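Local atomic coordinates of 3-oxoacyl-(Acyl-carrier protein) synthase (Burkholderia xenovorans, PDB entry 4EFI), a protein that probably acts as a 3-oxoacyl-[acyl-carrier-protein] synthase, a thiolase-fold acyltransferase related to the condensing enzymes of fatty acid synthesis. Residues Glu320-Leu325 and Ala340-Pro345. Residues are numbered along the deposited sequence; the frame is centred on the assembly and turned at random. Where two conformers were deposited one is given.
Sequences EETLQL and ALAVGP
L323 and V343 face each other as a hydrogen-bonded antiparallel pair, and L325 with L341 repeats the pattern two residues on. Each pair is joined by two N-H...O hydrogen bonds. L323 N reaches V343 O at 2.8 Å in a nearly straight bond, and V343 N returns to L323 O at 2.8 Å. In the second pair L325 N lies 3.0 Å from L341 O, and L341 N 3.1 Å from L325 O. Between them lies the non-hydrogen-bonded pair Q324 and A342, where the CA of A342 comes 3.3 Å from L323 O, a CA-H...O contact. The strand axes run at 161°, close to antiparallel.

This ladder is the tight part, together with one apolar contact on the face bearing L325 and V343. There CD1 of L325 meets CG2 of V343 at 3.8 Å, the two side chains crossing at about a right angle; with CG1 anti to the backbone N (chi1 180°), V343 turns CG2 toward that methyl.

At the solvent-exposed end, T322 to P345, a side-chain-to-backbone bond replaces the ladder. T322 OG1 donates to G344 O at 2.8 Å from above the carbonyl plane, 43° out of it. The same hydroxyl oxygen lies 3.4 Å from CD of P345, whose peptide bond is cis, while T322 CG2 rests on CB of A342.

These segments form the open end of the β-hairpin 323-331/335-343. L318 of helix 315-320 packs on L323 and V343, T253 and A257 of helix 235-257 touch A340, and backbone bonds join Q324 to D265, just before strand 266-269, and A340 to H192 of strand 190-197, linking the hairpin into its five-stranded mixed sheet.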
ATOM      1  N   GLU A 320      -8.407  21.774   1.055  1.00 25.14           N
ATOM      2  CA  GLU A 320      -8.844  22.944   0.310  1.00 26.16           C
ATOM      3  C   GLU A 320      -9.455  22.662  -1.060  1.00 23.70           C
ATOM      4  O   GLU A 320     -10.290  23.433  -1.541  1.00 25.89           O
ATOM      5  CB  GLU A 320      -7.636  23.863   0.083  1.00 33.62           C
ATOM      6  CG  GLU A 320      -6.719  24.022   1.290  1.00 36.84           C
ATOM      7  CD  GLU A 320      -7.320  24.916   2.353  1.00 36.42           C
ATOM      8  OE1 GLU A 320      -8.296  25.640   2.037  1.00 40.06           O
ATOM      9  OE2 GLU A 320      -6.819  24.895   3.501  1.00 39.07           O
ATOM     10  N   GLU A 321      -8.994  21.619  -1.725  1.00 19.74           N
ATOM     11  CA  GLU A 321      -9.427  21.406  -3.087  1.00 23.05           C
ATOM     12  C   GLU A 321      -9.630  19.948  -3.427  1.00 19.00           C
ATOM     13  O   GLU A 321      -9.104  19.052  -2.773  1.00 19.42           O
ATOM     14  CB  GLU A 321      -8.427  22.030  -4.065  1.00 20.00           C
ATOM     15  CG  GLU A 321      -8.124  23.498  -3.798  1.00 20.00           C
ATOM     16  CD  GLU A 321      -9.218  24.435  -4.284  1.00 20.00           C
ATOM     17  OE1 GLU A 321     -10.133  23.975  -5.000  1.00 20.00           O
ATOM     18  OE2 GLU A 321      -9.162  25.638  -3.951  1.00 20.00           O
ATOM     19  N   THR A 322     -10.422  19.741  -4.463  1.00 18.07           N
ATOM     20  CA  THR A 322     -10.481  18.470  -5.163  1.00 18.82           C
ATOM     21  C   THR A 322      -9.152  18.290  -5.905  1.00 17.37           C
ATOM     22  O   THR A 322      -8.716  19.195  -6.640  1.00 19.08           O
ATOM     23  CB  THR A 322     -11.636  18.471  -6.167  1.00 19.44           C
ATOM     24  OG1 THR A 322     -12.871  18.728  -5.487  1.00 21.73           O
ATOM     25  CG2 THR A 322     -11.716  17.166  -6.891  1.00 19.55           C
ATOM     26  N   LEU A 323      -8.502  17.163  -5.678  1.00 16.09           N
ATOM     27  CA  LEU A 323      -7.251  16.815  -6.338  1.00 16.36           C
ATOM     28  C   LEU A 323      -7.503  15.743  -7.369  1.00 15.91           C
ATOM     29  O   LEU A 323      -8.258  14.803  -7.128  1.00 16.98           O
ATOM     30  CB  LEU A 323      -6.221  16.292  -5.337  1.00 15.94           C
ATOM     31  CG  LEU A 323      -5.836  17.254  -4.202  1.00 17.59           C
ATOM     32  CD1 LEU A 323      -4.696  16.650  -3.407  1.00 19.46           C
ATOM     33  CD2 LEU A 323      -5.450  18.650  -4.722  1.00 17.29           C
ATOM     34  N   GLN A 324      -6.885  15.897  -8.529  0.59 16.11           N
ATOM     35  CA  GLN A 324      -6.853  14.870  -9.555  0.59 15.87           C
ATOM     36  C   GLN A 324      -5.643  14.008  -9.283  0.59 15.24           C
ATOM     37  O   GLN A 324      -4.507  14.465  -9.352  0.59 15.19           O
ATOM     38  CB  GLN A 324      -6.744  15.500 -10.941  0.59 18.02           C
ATOM     39  CG  GLN A 324      -6.668  14.475 -12.086  0.59 19.33           C
ATOM     40  CD  GLN A 324      -7.944  13.679 -12.234  0.59 22.03           C
ATOM     41  OE1 GLN A 324      -9.002  14.107 -11.790  0.59 21.73           O
ATOM     42  NE2 GLN A 324      -7.846  12.499 -12.840  0.59 24.82           N
ATOM     43  N   LEU A 325      -5.881  12.757  -8.935  1.00 15.06           N
ATOM     44  CA  LEU A 325      -4.805  11.867  -8.554  1.00 14.25           C
ATOM     45  C   LEU A 325      -4.690  10.623  -9.418  1.00 15.23           C
ATOM     46  O   LEU A 325      -5.700  10.033  -9.828  1.00 15.45           O
ATOM     47  CB  LEU A 325      -5.033  11.392  -7.115  1.00 14.92           C
ATOM     48  CG  LEU A 325      -5.125  12.516  -6.068  1.00 15.67           C
ATOM     49  CD1 LEU A 325      -5.458  11.949  -4.709  1.00 16.33           C
ATOM     50  CD2 LEU A 325      -3.832  13.280  -6.012  1.00 16.37           C
ATOM     51  N   ALA A 340      -7.180   6.150 -11.094  1.00 13.28           N
ATOM     52  CA  ALA A 340      -7.148   7.547 -11.477  1.00 13.55           C
ATOM     53  C   ALA A 340      -8.517   8.102 -11.195  1.00 13.28           C
ATOM     54  O   ALA A 340      -9.503   7.626 -11.734  1.00 14.94           O
ATOM     55  CB  ALA A 340      -6.825   7.702 -12.943  1.00 15.84           C
ATOM     56  N   LEU A 341      -8.575   9.135 -10.358  1.00 14.63           N
ATOM     57  CA  LEU A 341      -9.846   9.686  -9.929  1.00 14.87           C
ATOM     58  C   LEU A 341      -9.626  11.028  -9.211  1.00 14.60           C
ATOM     59  O   LEU A 341      -8.515  11.355  -8.784  1.00 15.39           O
ATOM     60  CB  LEU A 341     -10.609   8.711  -9.012  1.00 15.12           C
ATOM     61  CG  LEU A 341     -10.134   8.590  -7.567  1.00 15.84           C
ATOM     62  CD1 LEU A 341     -11.076   7.692  -6.783  1.00 18.48           C
ATOM     63  CD2 LEU A 341      -8.722   8.070  -7.455  1.00 16.70           C
ATOM     64  N   ALA A 342     -10.712  11.785  -9.088  1.00 15.62           N
ATOM     65  CA  ALA A 342     -10.761  12.991  -8.270  1.00 14.50           C
ATOM     66  C   ALA A 342     -11.014  12.625  -6.812  1.00 15.89           C
ATOM     67  O   ALA A 342     -11.832  11.751  -6.501  1.00 17.35           O
ATOM     68  CB  ALA A 342     -11.835  13.925  -8.780  1.00 16.49           C
ATOM     69  N   VAL A 343     -10.315  13.295  -5.908  1.00 15.59           N
ATOM     70  CA  VAL A 343     -10.447  13.070  -4.479  1.00 16.05           C
ATOM     71  C   VAL A 343     -10.503  14.398  -3.730  1.00 16.51           C
ATOM     72  O   VAL A 343      -9.667  15.268  -3.951  1.00 16.78           O
ATOM     73  CB  VAL A 343      -9.257  12.280  -3.942  1.00 15.57           C
ATOM     74  CG1 VAL A 343      -9.403  12.059  -2.451  1.00 16.53           C
ATOM     75  CG2 VAL A 343      -9.074  10.938  -4.694  1.00 15.97           C
ATOM     76  N   GLY A 344     -11.494  14.570  -2.861  1.00 16.02           N
ATOM     77  CA  GLY A 344     -11.559  15.734  -2.004  1.00 16.77           C
ATOM     78  C   GLY A 344     -12.464  16.832  -2.539  1.00 17.28           C
ATOM     79  O   GLY A 344     -13.077  16.694  -3.608  1.00 18.76           O
ATOM     80  N   PRO A 345     -12.560  17.938  -1.805  1.00 16.67           N
ATOM     81  CA  PRO A 345     -11.824  18.164  -0.556  1.00 16.82           C
ATOM     82  C   PRO A 345     -12.218  17.237   0.577  1.00 18.74           C
ATOM     83  O   PRO A 345     -13.377  16.815   0.654  1.00 19.56           O
ATOM     84  CB  PRO A 345     -12.165  19.607  -0.190  1.00 19.23           C
ATOM     85  CG  PRO A 345     -13.421  19.920  -0.921  1.00 21.07           C
ATOM     86  CD  PRO A 345     -13.431  19.073  -2.151  1.00 18.64           C
TER